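Local coordinates for coat protein (Sulfolobus turreted icosahedral virus, PDB 2BBD) that probably builds the icosahedral shell of an archaeal virus as its major capsid protein, a double jelly-roll subunit, at residues Y58-F64 with V77-G83; K72-S76 with F118-F123; T18-I24 with I131-T137; T180-I186 with Y309-P315. All coordinates share one frame; numbering follows the deposited sequence.

Contacts 1, 3 and 4 each join neighbouring strands of one large mixed sheet, while contact 2 packs that sheet against strand 108-123 of the sheet facing it. Across the large sheet the order is 19-24 and 131-137 (contact 3), 61-68 and 72-78 (contact 1), then 182-193 and 303-313 (contact 4). Strands 72-78 and 182-193 run parallel, probably the seam between the two jelly rolls of the subunit. Contacts 2 and 4 lie closest, centres about 7 Å apart; contacts 3 and 4 are about 20 Å apart. Along the chain, contacts 1 and 2 interleave inside the loop closed by contact 3, and contact 4 follows.

Contact 1 (Y58-F64 with V77-G83); sequences YNLVQTF and VSGTGLG
Phe64 and Val77 form the last hydrogen-bonded pair of a beta hairpin before its second strand turns into a helix. Phe64 N donates to Val77 O (2.6 Å), almost in line with the carbonyl, and Val77 N answers to Phe64 O (3.1 Å). Thr63 and Ser78 follow as a non-hydrogen-bonded pair; beyond them the strand geometry gives way, and Gly79 N reaches Gln62 O (3.0 Å) from 64° out of the carbonyl plane. A water continues the link, donating to Val61 O (2.7 Å) and accepting from Thr80 N (2.8 Å).

Ser78 is the N-cap. Its OG, held between backbone N and carbonyl carbon (chi1 59°), turns toward the first turn of the helix to accept from Gly81 N at 2.9 Å and also bonds Glu187, a double task a short hydroxyl side chain suits.

Two glycines let the helix come close. Gly83 CA sits over the Tyr58 ring, 3.5 Å from its centroid, a CH-pi contact, while the phenol OH bonds Asn94. Bare Gly79 packs against Val61 O. Separately, Phe64 CD2 meets Leu82 CD2 (3.7 Å), the side chains crossing at about a right angle.

Trp116 and Phe118 of strand 108-123 meet Phe64 edge-to-face, and along the edge of strand 61-68 away from 72-78, Gln62 and Thr63 both face Leu136 of strand 131-137, a classic beta bulge.

Contact 2 (K72-S76 with F118-F123); sequences KTLYS and FDLARF
Tyr75 and Phe118 meet between the two facing sheets of a jelly-roll sandwich, strand 72-78 supplying the first ring and strand 108-123 the second. The backbones stay well apart, so side chains carry the contact, and large apolar or aromatic residues suit the depth to be filled.

The tight part is a T-shaped pair. Phe118 turns its edge to the Tyr75 ring, the planes at 75° and the centroids 5.2 Å apart; its CD2 stands over one face, displaced toward the rim and 3.7 Å from Tyr75 CD1. With CG anti to its own carbonyl carbon (chi1 -81°), Tyr75 lays its ring across the gap, and its hydroxyl donates to Asp119 O at 2.8 Å. A tyrosine thus serves twice here, giving a face to pack on and a polar end for a strand carbonyl. Beside it, Leu74 CD1 rests over the face of Phe123, 4.2 Å from the centroid of that ring, and meets Leu120 CD2 at 4.1 Å. Leu74 and Tyr75 both face Leu66, another classic beta bulge, which helps explain why two successive side chains enter the same core.

Toward solvent the contact thins out. Asp119 brings its CB to 3.7 Å from Tyr75 OH, but its carboxylate leads away from strand 72-78, and Arg122 turns to Glu157, Glu163 and Glu167 instead. At this outer rim the chain bends in an Asx turn: Asp119 OD2 accepts from Ala121 N at 2.8 Å, met on its anti side, 33° out of the carboxylate plane.

Contact 3 (T18-I24 with I131-T137); sequences TNIPIKI and IILSILT
Ile22 and Ile135 touch by their outermost methyls, CD1 to CD1 at 3.6 Å, although they are not opposite each other in the register. Strands 19-24 and 131-137 run antiparallel, and on the inner face the isoleucines of the first lean toward the next pair on the same face, two residues along. Ile20, paired with Ile135, puts CD1 against Thr137 CG2 (3.8 Å); Ile24 CD1 reaches the CB of Leu133 (4.2 Å). In Ile22 CG1 lies anti to the carbonyl carbon (chi1 -58°) and the chain beyond it is extended (chi2 172°), which carries CD1 past Leu133 to Ile135. Each bump therefore fits beside the next pair, and beta-branched residues, with methyls both near the backbone and farther out, suit such interleaving.

The opposite face, with Asn19, Lys23 and Ser134, is more polar. There Ile132 is flanked by two neighbours, its CG2 against Pro21 CB (4.2 Å) and its CG1 against Lys23 CD (4.1 Å). The lysine chain is bent so that its aliphatic part covers the strand. Pro21 occupies a non-hydrogen-bonded position, where lacking an N-H costs the pairing nothing.

Regular backbone bonds join Ile20 with Ile135 and Ile22 with Leu133. At one end Thr137 N donates to Thr18 O, and the return bond uses a side chain, Thr137 OG1 accepting from Thr18 N (2.8 Å) while also bonding Thr15 O; at the other, Ile24 N still donates to Ile131 O, while a water bridges Ile24 O and Ile131 N.

Strand 19-24 is outermost in its sheet within this chain. Strand 61-68 borders 131-137 on its other side, and strands 29-43 and 145-158 cover the isoleucine face.

Contact 4 (T180-I186 with Y309-P315); sequences TVLPKVI and YVSYVLP
Tyr312 has its CG between the backbone N and the carbonyl carbon (chi1 56°), and Val181 sets CG1 anti to its N (chi1 179°); these two rotations bring Val181 CG1 to 3.6 Å from Tyr312 CD2. The pair sits at the end of an antiparallel strand pairing, 182-193 with 303-313, in the jelly-roll sheet. The other branch of Val181, CG2, lies alongside Leu314 CD2 (3.8 Å), so the two methyls of one valine serve two neighbours.

The backbone is stitched where the pairing is regular: Leu182 N donates to Val313 O (2.9 Å), and Val313 N returns the bond. Pro183 follows at a non-hydrogen-bonded position opposite Tyr312, so its missing N-H takes no bond from the pairing. Lys184 N then donates to Ser311 O (2.7 Å), and the extended lysine chain lays CD beside Val313 CG2 (3.9 Å). Polar ends look elsewhere: Tyr312 OH bonds Asp282 and Ser311 OG bonds Gln209.

On the far side, strand 72-78 runs parallel to strand 182-193 and bonds Val185. At Ile186 the pairing is uneven: Tyr309 N gives Ile186 O a sound bond of 2.9 Å, while Ile186 N makes only a weak one to Tyr309 O; that same Tyr309 oxygen receives a CA-H...O contact from Val185 CA at 3.1 Å, with 153° at the hydrogen.

Contact 1 (Y58-F64 with V77-G83)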
# COMPACT_ATOMS: atom_id res chain seq x y z
N TYR A 58 -0.13 10.17 7.69
CA TYR A 58 0.41 8.90 7.20
C TYR A 58 1.92 8.89 7.03
O TYR A 58 2.54 7.84 7.18
CB TYR A 58 -0.24 8.50 5.87
CG TYR A 58 -1.71 8.16 6.00
CD1 TYR A 58 -2.14 7.16 6.87
CD2 TYR A 58 -2.66 8.83 5.24
CE1 TYR A 58 -3.48 6.84 6.97
CE2 TYR A 58 -4.01 8.51 5.33
CZ TYR A 58 -4.41 7.52 6.20
OH TYR A 58 -5.74 7.19 6.29
N ASN A 59 2.50 10.05 6.70
CA ASN A 59 3.95 10.10 6.52
C ASN A 59 4.74 10.11 7.83
O ASN A 59 5.94 10.39 7.84
CB ASN A 59 4.36 11.27 5.62
CG ASN A 59 4.04 12.62 6.23
OD1 ASN A 59 3.49 12.73 7.32
ND2 ASN A 59 4.39 13.67 5.51
N LEU A 60 4.06 9.83 8.94
CA LEU A 60 4.75 9.73 10.23
C LEU A 60 5.49 8.39 10.22
O LEU A 60 6.29 8.08 11.11
CB LEU A 60 3.77 9.81 11.40
CG LEU A 60 3.22 11.21 11.70
CD1 LEU A 60 2.31 11.13 12.92
CD2 LEU A 60 4.37 12.18 11.96
N VAL A 61 5.18 7.57 9.20
CA VAL A 61 5.86 6.31 8.99
C VAL A 61 6.46 6.49 7.61
O VAL A 61 5.75 6.81 6.66
CB VAL A 61 4.92 5.07 8.96
CG1 VAL A 61 5.62 3.91 8.27
CG2 VAL A 61 4.57 4.62 10.39
N GLN A 62 7.78 6.34 7.51
CA GLN A 62 8.44 6.48 6.22
C GLN A 62 8.14 5.26 5.34
O GLN A 62 7.60 5.41 4.24
CB GLN A 62 9.95 6.66 6.39
CG GLN A 62 10.69 6.91 5.08
CD GLN A 62 12.06 7.53 5.27
OE1 GLN A 62 12.20 8.58 5.90
NE2 GLN A 62 13.10 6.88 4.72
N THR A 63 8.47 4.06 5.82
CA THR A 63 8.20 2.85 5.03
C THR A 63 7.83 1.64 5.88
O THR A 63 8.24 1.52 7.04
CB THR A 63 9.43 2.43 4.18
OG1 THR A 63 10.49 2.03 5.04
CG2 THR A 63 9.91 3.56 3.29
N PHE A 64 7.03 0.76 5.29
CA PHE A 64 6.64 -0.49 5.92
C PHE A 64 7.23 -1.60 5.08
O PHE A 64 7.12 -1.59 3.85
CB PHE A 64 5.12 -0.71 5.90
CG PHE A 64 4.38 0.07 6.93
CD1 PHE A 64 4.56 -0.18 8.28
CD2 PHE A 64 3.45 1.03 6.55
CE1 PHE A 64 3.82 0.52 9.24
CE2 PHE A 64 2.70 1.72 7.49
CZ PHE A 64 2.89 1.46 8.84
N VAL A 77 6.18 -0.71 1.02
CA VAL A 77 5.44 0.52 0.72
C VAL A 77 5.74 1.61 1.75
O VAL A 77 6.13 1.32 2.88
CB VAL A 77 3.92 0.26 0.77
CG1 VAL A 77 3.52 -0.80 -0.25
CG2 VAL A 77 3.53 -0.20 2.17
N SER A 78 5.55 2.85 1.33
CA SER A 78 5.76 3.99 2.21
C SER A 78 4.54 4.10 3.13
O SER A 78 3.50 3.52 2.84
CB SER A 78 5.89 5.27 1.37
OG SER A 78 4.73 5.50 0.60
N GLY A 79 4.67 4.82 4.23
CA GLY A 79 3.53 4.99 5.11
C GLY A 79 2.46 5.80 4.37
O GLY A 79 1.26 5.59 4.55
N THR A 80 2.93 6.71 3.52
CA THR A 80 2.05 7.57 2.71
C THR A 80 1.19 6.77 1.73
O THR A 80 -0.04 6.89 1.73
CB THR A 80 2.87 8.60 1.90
OG1 THR A 80 3.43 9.57 2.79
CG2 THR A 80 1.98 9.30 0.89
N GLY A 81 1.84 5.96 0.89
CA GLY A 81 1.11 5.17 -0.09
C GLY A 81 0.11 4.19 0.48
O GLY A 81 -1.03 4.11 0.00
N LEU A 82 0.52 3.44 1.50
CA LEU A 82 -0.38 2.47 2.11
C LEU A 82 -1.54 3.20 2.79
O LEU A 82 -2.67 2.70 2.81
CB LEU A 82 0.37 1.61 3.13
CG LEU A 82 -0.41 0.45 3.77
CD1 LEU A 82 -0.95 -0.48 2.67
CD2 LEU A 82 0.50 -0.33 4.73
N GLY A 83 -1.24 4.39 3.33
CA GLY A 83 -2.24 5.20 4.00
C GLY A 83 -3.29 5.70 3.01
O GLY A 83 -4.49 5.70 3.29
O HOH W 1 5.39 7.82 4.18

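Contact 2 (K72-S76 with F118-F123)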
# COMPACT_ATOMS: atom_id res chain seq x y z
N LYS A 72 12.07 -12.95 1.43
CA LYS A 72 10.80 -12.88 0.73
C LYS A 72 9.92 -11.72 1.18
O LYS A 72 9.49 -11.64 2.33
CB LYS A 72 10.08 -14.22 0.87
CG LYS A 72 10.94 -15.38 0.36
CD LYS A 72 10.32 -16.73 0.67
CE LYS A 72 11.13 -17.86 0.06
NZ LYS A 72 10.49 -19.19 0.31
N THR A 73 9.64 -10.82 0.24
CA THR A 73 8.86 -9.62 0.51
C THR A 73 7.39 -9.67 0.11
O THR A 73 7.06 -9.92 -1.04
CB THR A 73 9.50 -8.43 -0.19
OG1 THR A 73 10.88 -8.37 0.20
CG2 THR A 73 8.79 -7.12 0.19
N LEU A 74 6.52 -9.42 1.08
CA LEU A 74 5.08 -9.40 0.86
C LEU A 74 4.64 -7.95 0.62
O LEU A 74 3.77 -7.67 -0.20
CB LEU A 74 4.35 -9.96 2.08
CG LEU A 74 4.66 -11.42 2.46
CD1 LEU A 74 3.86 -11.82 3.69
CD2 LEU A 74 4.32 -12.32 1.29
N TYR A 75 5.25 -7.03 1.36
CA TYR A 75 4.95 -5.60 1.25
C TYR A 75 6.21 -4.77 1.36
O TYR A 75 7.10 -5.06 2.17
CB TYR A 75 4.01 -5.15 2.36
CG TYR A 75 2.54 -5.45 2.14
CD1 TYR A 75 1.65 -4.41 1.83
CD2 TYR A 75 2.05 -6.74 2.25
CE1 TYR A 75 0.29 -4.67 1.64
CE2 TYR A 75 0.70 -7.01 2.07
CZ TYR A 75 -0.18 -5.98 1.77
OH TYR A 75 -1.51 -6.25 1.60
N SER A 76 6.27 -3.73 0.54
CA SER A 76 7.36 -2.76 0.54
C SER A 76 6.66 -1.49 0.06
O SER A 76 6.54 -1.23 -1.13
CB SER A 76 8.46 -3.18 -0.44
OG SER A 76 9.55 -2.29 -0.33
N PHE A 118 -2.47 -4.70 6.47
CA PHE A 118 -1.77 -5.49 5.47
C PHE A 118 -2.62 -6.73 5.21
O PHE A 118 -2.87 -7.54 6.11
CB PHE A 118 -0.38 -5.91 5.97
CG PHE A 118 0.50 -4.76 6.36
CD1 PHE A 118 0.29 -4.07 7.55
CD2 PHE A 118 1.51 -4.33 5.51
CE1 PHE A 118 1.07 -2.96 7.89
CE2 PHE A 118 2.30 -3.23 5.83
CZ PHE A 118 2.08 -2.54 7.03
N ASP A 119 -3.09 -6.86 3.98
CA ASP A 119 -3.90 -8.01 3.61
C ASP A 119 -2.92 -9.08 3.15
O ASP A 119 -2.19 -8.88 2.18
CB ASP A 119 -4.87 -7.61 2.50
CG ASP A 119 -5.79 -8.74 2.08
OD1 ASP A 119 -6.72 -8.47 1.30
OD2 ASP A 119 -5.58 -9.90 2.52
N LEU A 120 -2.87 -10.20 3.86
CA LEU A 120 -1.98 -11.29 3.51
C LEU A 120 -2.73 -12.46 2.89
O LEU A 120 -2.23 -13.57 2.89
CB LEU A 120 -1.22 -11.80 4.73
CG LEU A 120 -0.08 -10.96 5.31
CD1 LEU A 120 -0.63 -9.71 5.95
CD2 LEU A 120 0.68 -11.79 6.34
N ALA A 121 -3.92 -12.20 2.36
CA ALA A 121 -4.73 -13.26 1.77
C ALA A 121 -4.88 -14.31 2.87
O ALA A 121 -5.53 -14.05 3.89
CB ALA A 121 -4.01 -13.84 0.55
N ARG A 122 -4.31 -15.49 2.68
CA ARG A 122 -4.37 -16.51 3.73
C ARG A 122 -2.99 -17.15 3.77
O ARG A 122 -2.78 -18.26 3.30
CB ARG A 122 -5.45 -17.55 3.46
CG ARG A 122 -5.93 -18.21 4.75
CD ARG A 122 -6.98 -19.26 4.52
NE ARG A 122 -6.46 -20.39 3.75
CZ ARG A 122 -7.14 -21.51 3.53
NH1 ARG A 122 -8.37 -21.66 4.02
NH2 ARG A 122 -6.58 -22.48 2.82
N PHE A 123 -2.05 -16.40 4.33
CA PHE A 123 -0.65 -16.78 4.45
C PHE A 123 -0.42 -17.97 5.39
O PHE A 123 -0.85 -17.96 6.54
CB PHE A 123 0.14 -15.57 4.93
CG PHE A 123 1.62 -15.70 4.77
CD1 PHE A 123 2.20 -15.64 3.52
CD2 PHE A 123 2.43 -15.88 5.89
CE1 PHE A 123 3.59 -15.76 3.37
CE2 PHE A 123 3.82 -16.00 5.75
CZ PHE A 123 4.40 -15.94 4.49

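Contact 3 (T18-I24 with I131-T137)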
# COMPACT_ATOMS: atom_id res chain seq x y z
N THR A 18 13.67 5.83 12.87
CA THR A 18 14.04 4.59 13.55
C THR A 18 13.45 3.36 12.82
O THR A 18 12.27 3.34 12.47
CB THR A 18 13.52 4.59 15.02
OG1 THR A 18 14.00 5.75 15.71
CG2 THR A 18 14.01 3.34 15.74
N ASN A 19 14.28 2.36 12.58
CA ASN A 19 13.81 1.15 11.93
C ASN A 19 13.40 0.18 13.03
O ASN A 19 14.24 -0.30 13.80
CB ASN A 19 14.90 0.54 11.06
CG ASN A 19 14.46 -0.76 10.40
OD1 ASN A 19 13.36 -0.85 9.86
ND2 ASN A 19 15.32 -1.77 10.44
N ILE A 20 12.11 -0.10 13.11
CA ILE A 20 11.58 -0.98 14.14
C ILE A 20 11.19 -2.35 13.58
O ILE A 20 10.15 -2.50 12.94
CB ILE A 20 10.33 -0.34 14.78
CG1 ILE A 20 10.64 1.10 15.21
CG2 ILE A 20 9.87 -1.17 15.95
CD1 ILE A 20 9.42 1.86 15.73
N PRO A 21 12.03 -3.38 13.82
CA PRO A 21 11.72 -4.73 13.33
C PRO A 21 10.78 -5.42 14.31
O PRO A 21 11.09 -5.55 15.48
CB PRO A 21 13.09 -5.40 13.26
CG PRO A 21 13.81 -4.79 14.43
CD PRO A 21 13.41 -3.32 14.35
N ILE A 22 9.62 -5.84 13.82
CA ILE A 22 8.65 -6.51 14.67
C ILE A 22 8.49 -7.95 14.22
O ILE A 22 8.23 -8.23 13.05
CB ILE A 22 7.28 -5.81 14.59
CG1 ILE A 22 7.42 -4.34 15.01
CG2 ILE A 22 6.28 -6.50 15.51
CD1 ILE A 22 6.14 -3.51 14.78
N LYS A 23 8.66 -8.89 15.15
CA LYS A 23 8.51 -10.29 14.80
C LYS A 23 7.03 -10.65 14.88
O LYS A 23 6.37 -10.35 15.86
CB LYS A 23 9.30 -11.17 15.77
CG LYS A 23 9.33 -12.64 15.36
CD LYS A 23 9.95 -12.82 13.97
CE LYS A 23 10.43 -14.24 13.78
NZ LYS A 23 11.34 -14.66 14.90
N ILE A 24 6.52 -11.27 13.83
CA ILE A 24 5.12 -11.66 13.80
C ILE A 24 4.99 -13.11 14.24
O ILE A 24 5.64 -14.00 13.69
CB ILE A 24 4.55 -11.49 12.39
CG1 ILE A 24 4.69 -10.02 11.95
CG2 ILE A 24 3.09 -11.93 12.35
CD1 ILE A 24 3.99 -9.03 12.87
N ILE A 131 8.79 -14.18 10.23
CA ILE A 131 7.95 -13.18 9.59
C ILE A 131 8.29 -11.88 10.32
O ILE A 131 8.09 -11.77 11.53
CB ILE A 131 6.46 -13.47 9.77
CG1 ILE A 131 6.12 -14.87 9.23
CG2 ILE A 131 5.63 -12.42 9.02
CD1 ILE A 131 4.68 -15.31 9.48
N ILE A 132 8.79 -10.89 9.59
CA ILE A 132 9.17 -9.62 10.20
C ILE A 132 8.51 -8.40 9.56
O ILE A 132 8.59 -8.21 8.35
CB ILE A 132 10.70 -9.40 10.14
CG1 ILE A 132 11.42 -10.50 10.93
CG2 ILE A 132 11.06 -8.03 10.69
CD1 ILE A 132 12.92 -10.51 10.72
N LEU A 133 7.86 -7.59 10.39
CA LEU A 133 7.25 -6.35 9.92
C LEU A 133 8.19 -5.23 10.37
O LEU A 133 8.32 -4.95 11.56
CB LEU A 133 5.87 -6.13 10.55
CG LEU A 133 5.29 -4.72 10.32
CD1 LEU A 133 5.04 -4.48 8.83
CD2 LEU A 133 4.00 -4.58 11.09
N SER A 134 8.87 -4.60 9.42
CA SER A 134 9.78 -3.53 9.75
C SER A 134 9.14 -2.17 9.52
O SER A 134 8.63 -1.87 8.44
CB SER A 134 11.06 -3.66 8.91
OG SER A 134 11.65 -4.93 9.09
N ILE A 135 9.13 -1.35 10.56
CA ILE A 135 8.55 -0.02 10.43
C ILE A 135 9.66 1.01 10.56
O ILE A 135 10.26 1.14 11.64
CB ILE A 135 7.50 0.28 11.52
CG1 ILE A 135 6.42 -0.79 11.51
CG2 ILE A 135 6.85 1.66 11.28
CD1 ILE A 135 5.43 -0.64 12.65
N LEU A 136 9.97 1.69 9.47
CA LEU A 136 10.97 2.76 9.49
C LEU A 136 10.14 4.02 9.73
O LEU A 136 9.35 4.43 8.87
CB LEU A 136 11.72 2.86 8.16
CG LEU A 136 12.65 4.08 8.03
CD1 LEU A 136 13.72 4.11 9.14
CD2 LEU A 136 13.29 4.05 6.66
N THR A 137 10.29 4.61 10.91
CA THR A 137 9.51 5.80 11.22
C THR A 137 9.97 7.00 10.43
O THR A 137 11.11 7.07 9.97
CB THR A 137 9.60 6.15 12.70
OG1 THR A 137 10.96 6.42 13.05
CG2 THR A 137 9.03 5.01 13.56
O HOH W 2 7.79 -15.08 12.62

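Contact 4 (T180-I186 with Y309-P315)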
# COMPACT_ATOMS: atom_id res chain seq x y z
N THR A 180 -2.14 -21.58 -2.47
CA THR A 180 -1.61 -20.38 -1.84
C THR A 180 -1.51 -19.15 -2.76
O THR A 180 -0.96 -19.22 -3.86
CB THR A 180 -0.21 -20.63 -1.23
OG1 THR A 180 -0.34 -21.52 -0.11
CG2 THR A 180 0.43 -19.32 -0.77
N VAL A 181 -2.06 -18.04 -2.28
CA VAL A 181 -1.99 -16.77 -2.98
C VAL A 181 -1.13 -15.85 -2.11
O VAL A 181 -1.51 -15.53 -0.98
CB VAL A 181 -3.39 -16.12 -3.16
CG1 VAL A 181 -3.25 -14.78 -3.88
CG2 VAL A 181 -4.30 -17.04 -3.96
N LEU A 182 0.02 -15.45 -2.63
CA LEU A 182 0.94 -14.57 -1.91
C LEU A 182 0.85 -13.11 -2.36
O LEU A 182 1.12 -12.80 -3.52
CB LEU A 182 2.38 -15.04 -2.10
CG LEU A 182 2.78 -16.42 -1.58
CD1 LEU A 182 4.25 -16.68 -1.88
CD2 LEU A 182 2.51 -16.49 -0.08
N PRO A 183 0.48 -12.20 -1.45
CA PRO A 183 0.40 -10.80 -1.85
C PRO A 183 1.80 -10.28 -2.16
O PRO A 183 2.78 -10.71 -1.55
CB PRO A 183 -0.23 -10.13 -0.63
CG PRO A 183 0.26 -10.99 0.51
CD PRO A 183 0.07 -12.38 -0.04
N LYS A 184 1.89 -9.38 -3.14
CA LYS A 184 3.15 -8.76 -3.53
C LYS A 184 2.84 -7.28 -3.77
O LYS A 184 2.72 -6.82 -4.91
CB LYS A 184 3.69 -9.40 -4.81
CG LYS A 184 5.10 -8.94 -5.18
CD LYS A 184 5.51 -9.51 -6.52
CE LYS A 184 6.95 -9.14 -6.87
NZ LYS A 184 7.93 -9.78 -5.95
N VAL A 185 2.68 -6.55 -2.67
CA VAL A 185 2.34 -5.13 -2.70
C VAL A 185 3.60 -4.28 -2.60
O VAL A 185 4.16 -4.10 -1.52
CB VAL A 185 1.38 -4.83 -1.54
CG1 VAL A 185 0.94 -3.38 -1.57
CG2 VAL A 185 0.18 -5.77 -1.61
N ILE A 186 4.02 -3.75 -3.74
CA ILE A 186 5.25 -2.96 -3.80
C ILE A 186 5.04 -1.55 -4.34
O ILE A 186 4.31 -1.35 -5.31
CB ILE A 186 6.29 -3.66 -4.70
CG1 ILE A 186 6.41 -5.15 -4.33
CG2 ILE A 186 7.62 -2.95 -4.58
CD1 ILE A 186 6.96 -5.42 -2.94
N TYR A 309 1.67 -0.77 -6.23
CA TYR A 309 1.03 -1.92 -6.87
C TYR A 309 0.44 -2.97 -5.94
O TYR A 309 1.15 -3.61 -5.17
CB TYR A 309 2.03 -2.61 -7.78
CG TYR A 309 2.45 -1.78 -8.96
CD1 TYR A 309 1.57 -1.56 -10.02
CD2 TYR A 309 3.73 -1.23 -9.03
CE1 TYR A 309 1.97 -0.82 -11.12
CE2 TYR A 309 4.13 -0.50 -10.12
CZ TYR A 309 3.25 -0.30 -11.17
OH TYR A 309 3.66 0.41 -12.26
N VAL A 310 -0.87 -3.13 -6.01
CA VAL A 310 -1.50 -4.15 -5.20
C VAL A 310 -1.57 -5.38 -6.11
O VAL A 310 -2.50 -5.52 -6.89
CB VAL A 310 -2.90 -3.74 -4.75
CG1 VAL A 310 -3.53 -4.86 -3.96
CG2 VAL A 310 -2.82 -2.47 -3.88
N SER A 311 -0.56 -6.23 -6.00
CA SER A 311 -0.46 -7.45 -6.80
C SER A 311 -0.30 -8.70 -5.93
O SER A 311 -0.12 -8.61 -4.72
CB SER A 311 0.74 -7.35 -7.75
OG SER A 311 0.65 -6.22 -8.61
N TYR A 312 -0.36 -9.87 -6.57
CA TYR A 312 -0.18 -11.14 -5.88
C TYR A 312 0.48 -12.15 -6.82
O TYR A 312 0.51 -11.96 -8.04
CB TYR A 312 -1.51 -11.70 -5.36
CG TYR A 312 -2.59 -11.87 -6.40
CD1 TYR A 312 -3.43 -10.81 -6.75
CD2 TYR A 312 -2.79 -13.11 -7.03
CE1 TYR A 312 -4.44 -10.97 -7.68
CE2 TYR A 312 -3.80 -13.28 -7.98
CZ TYR A 312 -4.62 -12.20 -8.30
OH TYR A 312 -5.61 -12.34 -9.24
N VAL A 313 1.01 -13.21 -6.24
CA VAL A 313 1.69 -14.25 -7.00
C VAL A 313 1.26 -15.61 -6.49
O VAL A 313 1.02 -15.78 -5.30
CB VAL A 313 3.23 -14.14 -6.83
CG1 VAL A 313 3.91 -15.33 -7.50
CG2 VAL A 313 3.73 -12.84 -7.42
N LEU A 314 1.16 -16.56 -7.41
CA LEU A 314 0.80 -17.93 -7.06
C LEU A 314 2.10 -18.72 -7.08
O LEU A 314 2.68 -18.93 -8.14
CB LEU A 314 -0.17 -18.53 -8.08
CG LEU A 314 -1.44 -17.75 -8.39
CD1 LEU A 314 -2.37 -18.66 -9.19
CD2 LEU A 314 -2.13 -17.31 -7.11
N PRO A 315 2.58 -19.15 -5.91
CA PRO A 315 3.83 -19.90 -5.86
C PRO A 315 3.81 -21.20 -6.67
O PRO A 315 4.86 -21.69 -7.08
CB PRO A 315 4.03 -20.13 -4.36
CG PRO A 315 2.63 -20.19 -3.84
CD PRO A 315 1.95 -19.06 -4.58